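Local coordinates for periplasmic cell division protein (SufI) (Aquifex aeolicus, PDB 6SYY) that is a multicopper oxidase that binds copper at a mononuclear site and a three-copper cluster, and probably couples substrate oxidation to the reduction of oxygen, at residues G60-I65 / Y144-I149; Q101-D106 / I117-F122; D306-S311 / S372-S377. All blocks are in the same frame, centred on the assembly; numbering follows the deposited sequence.

Contacts 1 and 2 adjoin, their centres about 7 Å apart. Contact 2 is nested along the chain within the loop that contact 1 closes, and both use the sheet in which strand 102-110 lies between strands 63-72 and 147-148. Two polar links join them: a salt bridge of 2.8 Å from Arg62 NH1 to Asp106 OD2, and a probable hydrogen bond of 2.6 Å between Tyr144 OH and Ile117 O. Contact 2 carries His118 and His120 of the three-copper cluster; the side chain of Tyr144 in contact 1 comes to about 7 Å from that of His118. Contact 3 stands apart, its nearest atoms about 25 Å from either and its centre about 40 Å from contact 1's.

Contact 1 (G60-I65 / Y144-I149); sequences GQRVSI and YPDFTI
A salt bridge backed by a forked hydrogen bond to a carbonyl joins Arg62, near the start of strand 63-72, to Asp146 and Tyr144 of segment 144-149. It sits at the surface of the sheet in the first copper-oxidase domain, where strand 102-110 runs between the two partners, and the arginine reaches across that strand over Ser104. Its side chain is folded at chi2 (-75°), which turns the guanidinium off the line of its own backbone and toward Tyr144 and Asp146. Both terminal nitrogens then meet one acceptor end-on: Arg62 NH2 lies 2.8 Å and Arg62 NH1 3.0 Å from Tyr144 O. The oxygen is close to the guanidinium plane, while the two donors come to it from one face of its carbonyl plane, tilted out of that plane. Arg62 NH2 also pairs with Asp146 OD1 at 2.6 Å; the charges are close, but the N-H points poorly at the oxygen, so as a hydrogen bond this is weak. The carboxylate and guanidinium planes are nearly parallel, 18° apart, but Asp146 OD1 meets the guanidinium obliquely. Asp106 of the intervening strand takes NH1 in a second salt bridge, and Ser104 OG adds a weak bond to Asp146 OD1. The ring of Tyr144 turns inward, packing edge-to-face with Trp119, and its hydroxyl bonds to Ile117 O. With two carboxylates and a backbone carbonyl as partners, the guanidinium charge is probably well balanced, and the several bonds probably restrict its rotation although the residue is exposed.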
ATOM      1  N   GLY A  60     -14.117  19.244  -3.382  1.00 31.58           N
ATOM      2  CA  GLY A  60     -15.270  19.333  -4.254  1.00 31.84           C
ATOM      3  C   GLY A  60     -15.028  19.987  -5.592  1.00 37.78           C
ATOM      4  O   GLY A  60     -15.985  20.425  -6.235  1.00 36.18           O
ATOM      5  N   GLN A  61     -13.775  20.073  -6.033  1.00 36.78           N
ATOM      6  CA  GLN A  61     -13.431  20.641  -7.330  1.00 34.74           C
ATOM      7  C   GLN A  61     -12.807  19.559  -8.191  1.00 27.52           C
ATOM      8  O   GLN A  61     -11.927  18.826  -7.731  1.00 33.30           O
ATOM      9  CB  GLN A  61     -12.473  21.818  -7.188  1.00 31.08           C
ATOM     10  CG  GLN A  61     -13.066  22.997  -6.456  1.00 39.73           C
ATOM     11  CD  GLN A  61     -12.121  24.172  -6.423  1.00 79.90           C
ATOM     12  OE1 GLN A  61     -11.277  24.324  -7.307  1.00 77.91           O
ATOM     13  NE2 GLN A  61     -12.243  25.004  -5.397  1.00 89.35           N
ATOM     14  N   ARG A  62     -13.259  19.469  -9.438  1.00 41.12           N
ATOM     15  CA  ARG A  62     -12.872  18.360 -10.297  1.00 32.38           C
ATOM     16  C   ARG A  62     -11.397  18.436 -10.667  1.00 31.82           C
ATOM     17  O   ARG A  62     -10.879  19.501 -11.016  1.00 32.73           O
ATOM     18  CB  ARG A  62     -13.735  18.345 -11.557  1.00 27.91           C
ATOM     19  CG  ARG A  62     -15.101  17.717 -11.347  1.00 27.79           C
ATOM     20  CD  ARG A  62     -14.981  16.205 -11.258  1.00 30.14           C
ATOM     21  NE  ARG A  62     -16.046  15.618 -10.456  1.00 26.05           N
ATOM     22  CZ  ARG A  62     -16.221  14.311 -10.286  1.00 41.78           C
ATOM     23  NH1 ARG A  62     -15.404  13.447 -10.877  1.00 24.28           N
ATOM     24  NH2 ARG A  62     -17.215  13.866  -9.529  1.00 29.37           N
ATOM     25  N   VAL A  63     -10.728  17.286 -10.594  1.00 31.68           N
ATOM     26  CA  VAL A  63      -9.306  17.153 -10.883  1.00 32.50           C
ATOM     27  C   VAL A  63      -9.117  16.017 -11.876  1.00 26.44           C
ATOM     28  O   VAL A  63      -9.579  14.895 -11.636  1.00 23.81           O
ATOM     29  CB  VAL A  63      -8.492  16.874  -9.606  1.00 31.36           C
ATOM     30  CG1 VAL A  63      -7.032  16.616  -9.953  1.00 24.51           C
ATOM     31  CG2 VAL A  63      -8.636  18.018  -8.624  1.00 36.94           C
ATOM     32  N   SER A  64      -8.427  16.300 -12.979  1.00 33.13           N
ATOM     33  CA  SER A  64      -8.102  15.280 -13.966  1.00 24.62           C
ATOM     34  C   SER A  64      -6.825  14.558 -13.557  1.00 26.22           C
ATOM     35  O   SER A  64      -5.813  15.193 -13.242  1.00 29.97           O
ATOM     36  CB  SER A  64      -7.942  15.896 -15.358  1.00 25.88           C
ATOM     37  OG  SER A  64      -9.171  16.430 -15.823  1.00 59.13           O
ATOM     38  N   ILE A  65      -6.882  13.232 -13.548  1.00 22.63           N
ATOM     39  CA  ILE A  65      -5.722  12.389 -13.308  1.00 21.79           C
ATOM     40  C   ILE A  65      -5.521  11.561 -14.566  1.00 21.84           C
ATOM     41  O   ILE A  65      -6.316  10.656 -14.854  1.00 30.32           O
ATOM     42  CB  ILE A  65      -5.901  11.496 -12.074  1.00 31.07           C
ATOM     43  CG1 ILE A  65      -6.277  12.352 -10.865  1.00 24.86           C
ATOM     44  CG2 ILE A  65      -4.631  10.709 -11.802  1.00 20.05           C
ATOM     45  CD1 ILE A  65      -6.695  11.556  -9.671  1.00 39.97           C
ATOM     46  N   TYR A 144     -15.335   9.656 -11.427  1.00 29.83           N
ATOM     47  CA  TYR A 144     -15.719   9.108 -10.137  1.00 24.40           C
ATOM     48  C   TYR A 144     -16.783   9.996  -9.510  1.00 28.34           C
ATOM     49  O   TYR A 144     -16.535  11.193  -9.312  1.00 23.23           O
ATOM     50  CB  TYR A 144     -14.510   9.015  -9.215  1.00 24.03           C
ATOM     51  CG  TYR A 144     -13.452   8.047  -9.673  1.00 26.50           C
ATOM     52  CD1 TYR A 144     -12.507   8.416 -10.621  1.00 21.45           C
ATOM     53  CD2 TYR A 144     -13.392   6.764  -9.147  1.00 21.53           C
ATOM     54  CE1 TYR A 144     -11.537   7.531 -11.038  1.00 29.71           C
ATOM     55  CE2 TYR A 144     -12.426   5.874  -9.555  1.00 34.89           C
ATOM     56  CZ  TYR A 144     -11.499   6.260 -10.500  1.00 20.78           C
ATOM     57  OH  TYR A 144     -10.538   5.363 -10.903  1.00 38.84           O
ATOM     58  N   PRO A 145     -17.966   9.474  -9.196  1.00 33.00           N
ATOM     59  CA  PRO A 145     -18.950  10.272  -8.458  1.00 31.74           C
ATOM     60  C   PRO A 145     -18.344  10.843  -7.183  1.00 39.19           C
ATOM     61  O   PRO A 145     -17.524  10.200  -6.521  1.00 24.67           O
ATOM     62  CB  PRO A 145     -20.066   9.266  -8.154  1.00 31.71           C
ATOM     63  CG  PRO A 145     -19.936   8.225  -9.217  1.00 23.90           C
ATOM     64  CD  PRO A 145     -18.472   8.129  -9.530  1.00 26.90           C
ATOM     65  N   ASP A 146     -18.739  12.074  -6.856  1.00 26.86           N
ATOM     66  CA  ASP A 146     -18.275  12.718  -5.635  1.00 25.73           C
ATOM     67  C   ASP A 146     -18.498  11.814  -4.431  1.00 25.96           C
ATOM     68  O   ASP A 146     -19.496  11.093  -4.350  1.00 36.52           O
ATOM     69  CB  ASP A 146     -19.011  14.045  -5.418  1.00 24.85           C
ATOM     70  CG  ASP A 146     -18.565  15.134  -6.373  1.00 25.10           C
ATOM     71  OD1 ASP A 146     -17.682  14.867  -7.216  1.00 78.59           O
ATOM     72  OD2 ASP A 146     -19.098  16.264  -6.273  1.00 31.96           O
ATOM     73  N   PHE A 147     -17.553  11.845  -3.494  1.00 30.86           N
ATOM     74  CA  PHE A 147     -17.777  11.227  -2.198  1.00 29.35           C
ATOM     75  C   PHE A 147     -16.936  11.950  -1.159  1.00 31.94           C
ATOM     76  O   PHE A 147     -16.027  12.717  -1.487  1.00 24.78           O
ATOM     77  CB  PHE A 147     -17.476   9.720  -2.218  1.00 38.65           C
ATOM     78  CG  PHE A 147     -16.034   9.383  -2.471  1.00 40.00           C
ATOM     79  CD1 PHE A 147     -15.522   9.391  -3.759  1.00 38.28           C
ATOM     80  CD2 PHE A 147     -15.197   9.032  -1.422  1.00 33.02           C
ATOM     81  CE1 PHE A 147     -14.200   9.068  -3.997  1.00 32.43           C
ATOM     82  CE2 PHE A 147     -13.869   8.709  -1.650  1.00 22.61           C
ATOM     83  CZ  PHE A 147     -13.369   8.730  -2.942  1.00 29.95           C
ATOM     84  N   THR A 148     -17.269  11.710   0.106  1.00 26.08           N
ATOM     85  CA  THR A 148     -16.589  12.343   1.225  1.00 32.28           C
ATOM     86  C   THR A 148     -15.472  11.441   1.737  1.00 22.82           C
ATOM     87  O   THR A 148     -15.669  10.235   1.919  1.00 24.36           O
ATOM     88  CB  THR A 148     -17.583  12.639   2.350  1.00 38.74           C
ATOM     89  OG1 THR A 148     -18.654  13.447   1.846  1.00 30.74           O
ATOM     90  CG2 THR A 148     -16.898  13.372   3.494  1.00 51.63           C
ATOM     91  N   ILE A 149     -14.301  12.028   1.967  1.00 24.49           N
ATOM     92  CA  ILE A 149     -13.193  11.311   2.593  1.00 31.07           C
ATOM     93  C   ILE A 149     -13.540  11.098   4.065  1.00 30.97           C
ATOM     94  O   ILE A 149     -13.641  12.061   4.828  1.00 27.91           O
ATOM     95  CB  ILE A 149     -11.874  12.072   2.442  1.00 25.89           C
ATOM     96  CG1 ILE A 149     -11.564  12.308   0.960  1.00 25.35           C
ATOM     97  CG2 ILE A 149     -10.749  11.319   3.134  1.00 31.84           C
ATOM     98  CD1 ILE A 149     -11.604  11.046   0.126  1.00 22.46           C
TER

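Contact 2 (Q101-D106 / I117-F122); sequences QTFSAD and IHWHGF. With CU (copper (II) ion), chain E; O (oxygen atom), chain F.
Phe103 drives the edge of its ring into the indole face of Trp119, a T-shaped pair with planes at 80° and the centroid of the phenylalanine ring 4.8 Å from that of the six-membered indole ring. Phe103 CE1 leads, 3.6 Å from Trp119 CE2, and Phe103 CZ follows at 3.8 Å from Trp119 CH2. The phenyl reaches this far because its CG is anti to the backbone N (chi1 -177°), extended from strand 102-110. Beside the phenyl, Ala105 CB approaches Trp119 CZ2 obliquely, at 4.0 Å. The other indole face is covered by Ile117 CG2, so the tryptophan is wedged between two apolar groups, and Trp119 CB rests over the ring of Phe122. Trp119 alternates with His118 and His120, whose rings leave the strand on the far side, in the HXHG motif of multicopper oxidases; Gly121, third in a type II turn from Trp119 to Phe122, has the positive phi needed there. His120 ND1 binds copper at 2.0 Å, with His159 and His510 as the other histidine ligands, while His118 and His454 bind another copper. The contact is apolar and buried: ring C-H groups meet a pi face, which probably limits rotation of the indole opposite the copper-binding histidines.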
ATOM      1  N   GLN A 101     -13.389  16.257   3.494  1.00 29.63           N
ATOM      2  CA  GLN A 101     -13.533  16.982   2.242  1.00 37.45           C
ATOM      3  C   GLN A 101     -14.216  16.119   1.182  1.00 42.18           C
ATOM      4  O   GLN A 101     -14.298  14.890   1.287  1.00 24.35           O
ATOM      5  CB  GLN A 101     -12.170  17.441   1.725  1.00 24.60           C
ATOM      6  CG  GLN A 101     -11.405  16.364   0.982  1.00 23.42           C
ATOM      7  CD  GLN A 101     -10.183  16.898   0.278  1.00 36.22           C
ATOM      8  OE1 GLN A 101      -9.132  17.086   0.891  1.00 24.81           O
ATOM      9  NE2 GLN A 101     -10.311  17.151  -1.020  1.00 32.23           N
ATOM     10  N   THR A 102     -14.710  16.785   0.142  1.00 26.07           N
ATOM     11  CA  THR A 102     -15.254  16.099  -1.021  1.00 28.11           C
ATOM     12  C   THR A 102     -14.130  15.813  -2.008  1.00 30.21           C
ATOM     13  O   THR A 102     -13.226  16.632  -2.196  1.00 25.17           O
ATOM     14  CB  THR A 102     -16.354  16.929  -1.686  1.00 30.42           C
ATOM     15  OG1 THR A 102     -17.449  17.088  -0.774  1.00 29.51           O
ATOM     16  CG2 THR A 102     -16.859  16.245  -2.948  1.00 25.43           C
ATOM     17  N   PHE A 103     -14.185  14.629  -2.612  1.00 23.02           N
ATOM     18  CA  PHE A 103     -13.171  14.123  -3.532  1.00 34.80           C
ATOM     19  C   PHE A 103     -13.823  13.969  -4.903  1.00 34.84           C
ATOM     20  O   PHE A 103     -14.643  13.066  -5.104  1.00 36.70           O
ATOM     21  CB  PHE A 103     -12.618  12.797  -3.003  1.00 24.03           C
ATOM     22  CG  PHE A 103     -11.500  12.210  -3.824  1.00 26.62           C
ATOM     23  CD1 PHE A 103     -11.747  11.181  -4.720  1.00 46.00           C
ATOM     24  CD2 PHE A 103     -10.202  12.662  -3.677  1.00 29.48           C
ATOM     25  CE1 PHE A 103     -10.723  10.624  -5.465  1.00 26.92           C
ATOM     26  CE2 PHE A 103      -9.173  12.113  -4.425  1.00 31.77           C
ATOM     27  CZ  PHE A 103      -9.434  11.092  -5.320  1.00 24.37           C
ATOM     28  N   SER A 104     -13.473  14.852  -5.840  1.00 32.03           N
ATOM     29  CA  SER A 104     -14.081  14.909  -7.174  1.00 23.69           C
ATOM     30  C   SER A 104     -13.006  14.631  -8.222  1.00 32.19           C
ATOM     31  O   SER A 104     -12.340  15.556  -8.692  1.00 33.04           O
ATOM     32  CB  SER A 104     -14.733  16.274  -7.413  1.00 25.07           C
ATOM     33  OG  SER A 104     -15.602  16.625  -6.354  1.00 38.93           O
ATOM     34  N   ALA A 105     -12.848  13.367  -8.611  1.00 22.47           N
ATOM     35  CA  ALA A 105     -11.765  12.965  -9.502  1.00 25.25           C
ATOM     36  C   ALA A 105     -12.306  12.432 -10.821  1.00 32.03           C
ATOM     37  O   ALA A 105     -13.311  11.716 -10.850  1.00 22.48           O
ATOM     38  CB  ALA A 105     -10.873  11.902  -8.856  1.00 20.96           C
ATOM     39  N   ASP A 106     -11.627  12.793 -11.910  1.00 24.89           N
ATOM     40  CA  ASP A 106     -11.848  12.208 -13.225  1.00 33.59           C
ATOM     41  C   ASP A 106     -10.567  11.520 -13.661  1.00 31.00           C
ATOM     42  O   ASP A 106      -9.499  12.145 -13.678  1.00 27.27           O
ATOM     43  CB  ASP A 106     -12.242  13.259 -14.270  1.00 30.97           C
ATOM     44  CG  ASP A 106     -13.345  14.173 -13.795  1.00 41.48           C
ATOM     45  OD1 ASP A 106     -13.095  15.391 -13.668  1.00 77.85           O
ATOM     46  OD2 ASP A 106     -14.457  13.671 -13.533  1.00 51.31           O
ATOM     47  N   ILE A 117      -8.357   3.687 -11.782  1.00 23.79           N
ATOM     48  CA  ILE A 117      -7.578   3.980 -10.585  1.00 19.47           C
ATOM     49  C   ILE A 117      -8.321   3.433  -9.379  1.00 26.28           C
ATOM     50  O   ILE A 117      -9.513   3.700  -9.200  1.00 24.64           O
ATOM     51  CB  ILE A 117      -7.333   5.490 -10.429  1.00 23.68           C
ATOM     52  CG1 ILE A 117      -6.747   6.086 -11.707  1.00 25.50           C
ATOM     53  CG2 ILE A 117      -6.407   5.749  -9.249  1.00 29.40           C
ATOM     54  CD1 ILE A 117      -6.526   7.577 -11.622  1.00 27.13           C
ATOM     55  N   HIS A 118      -7.623   2.668  -8.554  1.00 24.45           N
ATOM     56  CA  HIS A 118      -8.142   2.249  -7.262  1.00 26.61           C
ATOM     57  C   HIS A 118      -7.556   3.134  -6.168  1.00 35.71           C
ATOM     58  O   HIS A 118      -6.339   3.345  -6.120  1.00 24.32           O
ATOM     59  CB  HIS A 118      -7.815   0.784  -6.985  1.00 24.62           C
ATOM     60  CG  HIS A 118      -8.190   0.340  -5.608  1.00 57.27           C
ATOM     61  ND1 HIS A 118      -9.433   0.582  -5.063  1.00 43.72           N
ATOM     62  CD2 HIS A 118      -7.485  -0.323  -4.660  1.00 37.77           C
ATOM     63  CE1 HIS A 118      -9.478   0.086  -3.840  1.00 55.10           C
ATOM     64  NE2 HIS A 118      -8.312  -0.472  -3.573  1.00 68.61           N
ATOM     65  N   TRP A 119      -8.422   3.658  -5.302  1.00 25.75           N
ATOM     66  CA  TRP A 119      -7.988   4.437  -4.142  1.00 29.55           C
ATOM     67  C   TRP A 119      -7.824   3.469  -2.972  1.00 35.60           C
ATOM     68  O   TRP A 119      -8.698   3.316  -2.115  1.00 33.15           O
ATOM     69  CB  TRP A 119      -8.984   5.548  -3.835  1.00 23.29           C
ATOM     70  CG  TRP A 119      -9.496   6.241  -5.058  1.00 30.75           C
ATOM     71  CD1 TRP A 119     -10.753   6.158  -5.583  1.00 36.53           C
ATOM     72  CD2 TRP A 119      -8.759   7.115  -5.919  1.00 37.44           C
ATOM     73  NE1 TRP A 119     -10.846   6.930  -6.716  1.00 37.08           N
ATOM     74  CE2 TRP A 119      -9.635   7.526  -6.946  1.00 31.62           C
ATOM     75  CE3 TRP A 119      -7.443   7.590  -5.925  1.00 30.91           C
ATOM     76  CZ2 TRP A 119      -9.238   8.386  -7.963  1.00 30.59           C
ATOM     77  CZ3 TRP A 119      -7.052   8.447  -6.939  1.00 40.40           C
ATOM     78  CH2 TRP A 119      -7.946   8.837  -7.942  1.00 25.79           C
ATOM     79  N   HIS A 120      -6.670   2.802  -2.952  1.00 30.04           N
ATOM     80  CA  HIS A 120      -6.423   1.698  -2.031  1.00 29.27           C
ATOM     81  C   HIS A 120      -6.499   2.177  -0.588  1.00 42.81           C
ATOM     82  O   HIS A 120      -5.766   3.084  -0.180  1.00 30.10           O
ATOM     83  CB  HIS A 120      -5.056   1.077  -2.337  1.00 26.75           C
ATOM     84  CG  HIS A 120      -4.715  -0.125  -1.505  1.00 34.78           C
ATOM     85  ND1 HIS A 120      -4.097  -1.238  -2.035  1.00 35.51           N
ATOM     86  CD2 HIS A 120      -4.868  -0.378  -0.182  1.00 37.92           C
ATOM     87  CE1 HIS A 120      -3.899  -2.129  -1.080  1.00 48.46           C
ATOM     88  NE2 HIS A 120      -4.357  -1.632   0.055  1.00 33.37           N
ATOM     89  N   GLY A 121      -7.390   1.556   0.182  1.00 33.52           N
ATOM     90  CA  GLY A 121      -7.592   1.895   1.572  1.00 32.59           C
ATOM     91  C   GLY A 121      -8.780   2.794   1.841  1.00 25.11           C
ATOM     92  O   GLY A 121      -9.159   2.953   3.008  1.00 40.54           O
ATOM     93  N   PHE A 122      -9.381   3.376   0.805  1.00 41.45           N
ATOM     94  CA  PHE A 122     -10.500   4.288   1.000  1.00 20.11           C
ATOM     95  C   PHE A 122     -11.775   3.534   1.363  1.00 44.42           C
ATOM     96  O   PHE A 122     -12.054   2.450   0.842  1.00 32.56           O
ATOM     97  CB  PHE A 122     -10.752   5.116  -0.266  1.00 31.26           C
ATOM     98  CG  PHE A 122      -9.826   6.290  -0.434  1.00 42.43           C
ATOM     99  CD1 PHE A 122      -8.577   6.311   0.168  1.00 28.78           C
ATOM    100  CD2 PHE A 122     -10.212   7.381  -1.193  1.00 29.19           C
ATOM    101  CE1 PHE A 122      -7.729   7.396   0.007  1.00 29.34           C
ATOM    102  CE2 PHE A 122      -9.368   8.469  -1.358  1.00 46.40           C
ATOM    103  CZ  PHE A 122      -8.126   8.476  -0.756  1.00 32.87           C
TER
HETATM  104 CU    CU E 704      -3.757  -1.796  -3.888  0.60 38.83          CU
HETATM  105  O     O F 705      -5.699  -3.083  -4.538  0.60 29.00           O

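Contact 3 (D306-S311 / S372-S377); sequences DFRDAS and SAYDKS
Hydrogen bonds from Arg308 to backbone carbonyls span the contact. Arg308 NH2 meets Lys376 O at 2.9 Å, almost in line with the carbonyl bond, and NH1 adds a weak bond to that oxygen. Arg308 NH1 also reaches Tyr374 O at 3.0 Å, rising 46° out of the carbonyl plane. Among charged groups, Asp306 holds the guanidinium side-on: Arg308 NE lies 2.8 Å from Asp306 OD1, almost straight at 171° and on the syn lone pair, and Arg308 NH2 is 2.9 Å from Asp306 OD2. Asp306 OD1 accepts the backbone N of Arg308 as well, forming an Asx turn that opens the 3-10 turn at 307-309 after strand 300-306. The turn belongs to the second, plastocyanin-like domain, and the arginine joins it to the loop leaving strand 361-370. Replacing Arg308 with a leucine would probably leave the Asp306 carboxylate without this countercharge and the Tyr374 and Lys376 carbonyls without these donors. The remaining contacts are by packing. Tyr374 CD1 sits over one guanidinium face, 3.8 Å from Arg308 NH1, with ring and guanidinium planes 77° apart. Lys376 CG covers a face of the same ring, whose hydroxyl bonds to Leu192 O.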
ATOM      1  N   ASP A 306      14.603   8.318  15.294  1.00 24.99           N
ATOM      2  CA  ASP A 306      15.252   9.403  16.026  1.00 23.45           C
ATOM      3  C   ASP A 306      16.739   9.344  15.702  1.00 32.69           C
ATOM      4  O   ASP A 306      17.506   8.621  16.336  1.00 30.89           O
ATOM      5  CB  ASP A 306      14.986   9.290  17.521  1.00 27.35           C
ATOM      6  CG  ASP A 306      15.337  10.563  18.271  1.00 33.95           C
ATOM      7  OD1 ASP A 306      16.104  11.379  17.725  1.00 46.44           O
ATOM      8  OD2 ASP A 306      14.850  10.750  19.406  1.00 34.66           O
ATOM      9  N   PHE A 307      17.149  10.122  14.705  1.00 24.17           N
ATOM     10  CA  PHE A 307      18.557  10.129  14.335  1.00 24.89           C
ATOM     11  C   PHE A 307      19.437  10.831  15.364  1.00 39.70           C
ATOM     12  O   PHE A 307      20.660  10.853  15.189  1.00 34.27           O
ATOM     13  CB  PHE A 307      18.732  10.762  12.951  1.00 23.41           C
ATOM     14  CG  PHE A 307      18.281   9.876  11.826  1.00 31.98           C
ATOM     15  CD1 PHE A 307      19.031   8.771  11.454  1.00 26.44           C
ATOM     16  CD2 PHE A 307      17.102  10.141  11.141  1.00 31.62           C
ATOM     17  CE1 PHE A 307      18.614   7.943  10.416  1.00 30.75           C
ATOM     18  CE2 PHE A 307      16.678   9.316  10.104  1.00 28.07           C
ATOM     19  CZ  PHE A 307      17.433   8.216   9.743  1.00 25.77           C
ATOM     20  N   ARG A 308      18.862  11.391  16.433  1.00 31.82           N
ATOM     21  CA  ARG A 308      19.684  11.828  17.557  1.00 40.15           C
ATOM     22  C   ARG A 308      20.371  10.656  18.247  1.00 26.70           C
ATOM     23  O   ARG A 308      21.344  10.869  18.978  1.00 30.87           O
ATOM     24  CB  ARG A 308      18.843  12.608  18.567  1.00 26.18           C
ATOM     25  CG  ARG A 308      18.287  13.907  18.025  1.00 39.06           C
ATOM     26  CD  ARG A 308      17.343  14.581  19.009  1.00 31.48           C
ATOM     27  NE  ARG A 308      16.136  13.791  19.241  1.00 26.01           N
ATOM     28  CZ  ARG A 308      15.131  14.177  20.021  1.00 43.60           C
ATOM     29  NH1 ARG A 308      15.183  15.350  20.642  1.00 33.88           N
ATOM     30  NH2 ARG A 308      14.071  13.395  20.179  1.00 31.78           N
ATOM     31  N   ASP A 309      19.882   9.426  18.037  1.00 25.29           N
ATOM     32  CA  ASP A 309      20.608   8.243  18.493  1.00 42.82           C
ATOM     33  C   ASP A 309      21.988   8.162  17.867  1.00 26.10           C
ATOM     34  O   ASP A 309      22.908   7.590  18.462  1.00 33.24           O
ATOM     35  CB  ASP A 309      19.838   6.967  18.146  1.00 32.63           C
ATOM     36  CG  ASP A 309      18.547   6.832  18.911  1.00 33.59           C
ATOM     37  OD1 ASP A 309      18.253   7.705  19.752  1.00 30.32           O
ATOM     38  OD2 ASP A 309      17.825   5.841  18.673  1.00 46.35           O
ATOM     39  N   ALA A 310      22.142   8.702  16.667  1.00 34.10           N
ATOM     40  CA  ALA A 310      23.371   8.612  15.899  1.00 26.13           C
ATOM     41  C   ALA A 310      24.241   9.844  16.126  1.00 30.75           C
ATOM     42  O   ALA A 310      23.781  10.888  16.592  1.00 40.29           O
ATOM     43  CB  ALA A 310      23.052   8.456  14.408  1.00 25.35           C
ATOM     44  N   SER A 311      25.515   9.705  15.787  1.00 27.83           N
ATOM     45  CA  SER A 311      26.458  10.808  15.838  1.00 28.87           C
ATOM     46  C   SER A 311      26.611  11.409  14.450  1.00 34.27           C
ATOM     47  O   SER A 311      26.380  10.745  13.437  1.00 28.05           O
ATOM     48  CB  SER A 311      27.819  10.342  16.355  1.00 30.01           C
ATOM     49  OG  SER A 311      27.679   9.656  17.585  1.00 32.51           O
ATOM     50  N   SER A 372      21.723  19.253  15.273  1.00 39.25           N
ATOM     51  CA  SER A 372      20.491  20.025  15.335  1.00 39.62           C
ATOM     52  C   SER A 372      20.149  20.294  16.792  1.00 69.04           C
ATOM     53  O   SER A 372      20.584  19.572  17.696  1.00 54.20           O
ATOM     54  CB  SER A 372      19.344  19.289  14.628  1.00 38.73           C
ATOM     55  OG  SER A 372      18.095  19.909  14.869  1.00 60.12           O
ATOM     56  N   ALA A 373      19.368  21.354  17.010  1.00 31.48           N
ATOM     57  CA  ALA A 373      18.849  21.691  18.329  1.00 38.80           C
ATOM     58  C   ALA A 373      17.486  21.064  18.601  1.00 35.32           C
ATOM     59  O   ALA A 373      16.775  21.514  19.506  1.00 50.73           O
ATOM     60  CB  ALA A 373      18.766  23.210  18.492  1.00 34.19           C
ATOM     61  N   TYR A 374      17.115  20.039  17.837  1.00 38.61           N
ATOM     62  CA  TYR A 374      15.804  19.407  17.942  1.00 35.51           C
ATOM     63  C   TYR A 374      15.605  18.785  19.321  1.00 29.07           C
ATOM     64  O   TYR A 374      16.378  17.918  19.737  1.00 36.67           O
ATOM     65  CB  TYR A 374      15.686  18.348  16.850  1.00 27.34           C
ATOM     66  CG  TYR A 374      14.313  17.757  16.655  1.00 35.98           C
ATOM     67  CD1 TYR A 374      13.949  16.576  17.288  1.00 25.75           C
ATOM     68  CD2 TYR A 374      13.391  18.361  15.807  1.00 33.00           C
ATOM     69  CE1 TYR A 374      12.698  16.022  17.097  1.00 28.79           C
ATOM     70  CE2 TYR A 374      12.140  17.815  15.609  1.00 26.15           C
ATOM     71  CZ  TYR A 374      11.799  16.646  16.256  1.00 35.23           C
ATOM     72  OH  TYR A 374      10.553  16.102  16.065  1.00 35.52           O
ATOM     73  N   ASP A 375      14.557  19.221  20.025  1.00 48.52           N
ATOM     74  CA  ASP A 375      14.301  18.779  21.392  1.00 30.15           C
ATOM     75  C   ASP A 375      12.930  18.137  21.573  1.00 33.11           C
ATOM     76  O   ASP A 375      12.501  17.940  22.716  1.00 37.20           O
ATOM     77  CB  ASP A 375      14.448  19.951  22.367  1.00 31.94           C
ATOM     78  CG  ASP A 375      15.868  20.466  22.442  1.00 35.70           C
ATOM     79  OD1 ASP A 375      16.798  19.674  22.182  1.00 43.29           O
ATOM     80  OD2 ASP A 375      16.054  21.660  22.762  1.00 71.50           O
ATOM     81  N   LYS A 376      12.233  17.802  20.493  1.00 28.22           N
ATOM     82  CA  LYS A 376      10.895  17.248  20.622  1.00 31.60           C
ATOM     83  C   LYS A 376      10.953  15.827  21.180  1.00 43.71           C
ATOM     84  O   LYS A 376      11.978  15.142  21.115  1.00 29.23           O
ATOM     85  CB  LYS A 376      10.176  17.254  19.272  1.00 27.85           C
ATOM     86  CG  LYS A 376      10.195  18.602  18.553  1.00 27.11           C
ATOM     87  CD  LYS A 376       9.451  19.674  19.338  1.00 40.05           C
ATOM     88  CE  LYS A 376       9.363  20.977  18.551  1.00 43.74           C
ATOM     89  NZ  LYS A 376       8.589  22.025  19.277  1.00 51.21           N
ATOM     90  N   SER A 377       9.829  15.391  21.738  1.00 41.81           N
ATOM     91  CA  SER A 377       9.693  14.059  22.312  1.00 26.91           C
ATOM     92  C   SER A 377       8.652  13.269  21.534  1.00 32.54           C
ATOM     93  O   SER A 377       7.649  13.828  21.077  1.00 32.81           O
ATOM     94  CB  SER A 377       9.278  14.128  23.779  1.00 28.24           C
ATOM     95  OG  SER A 377      10.147  14.965  24.510  1.00 29.51           O
TER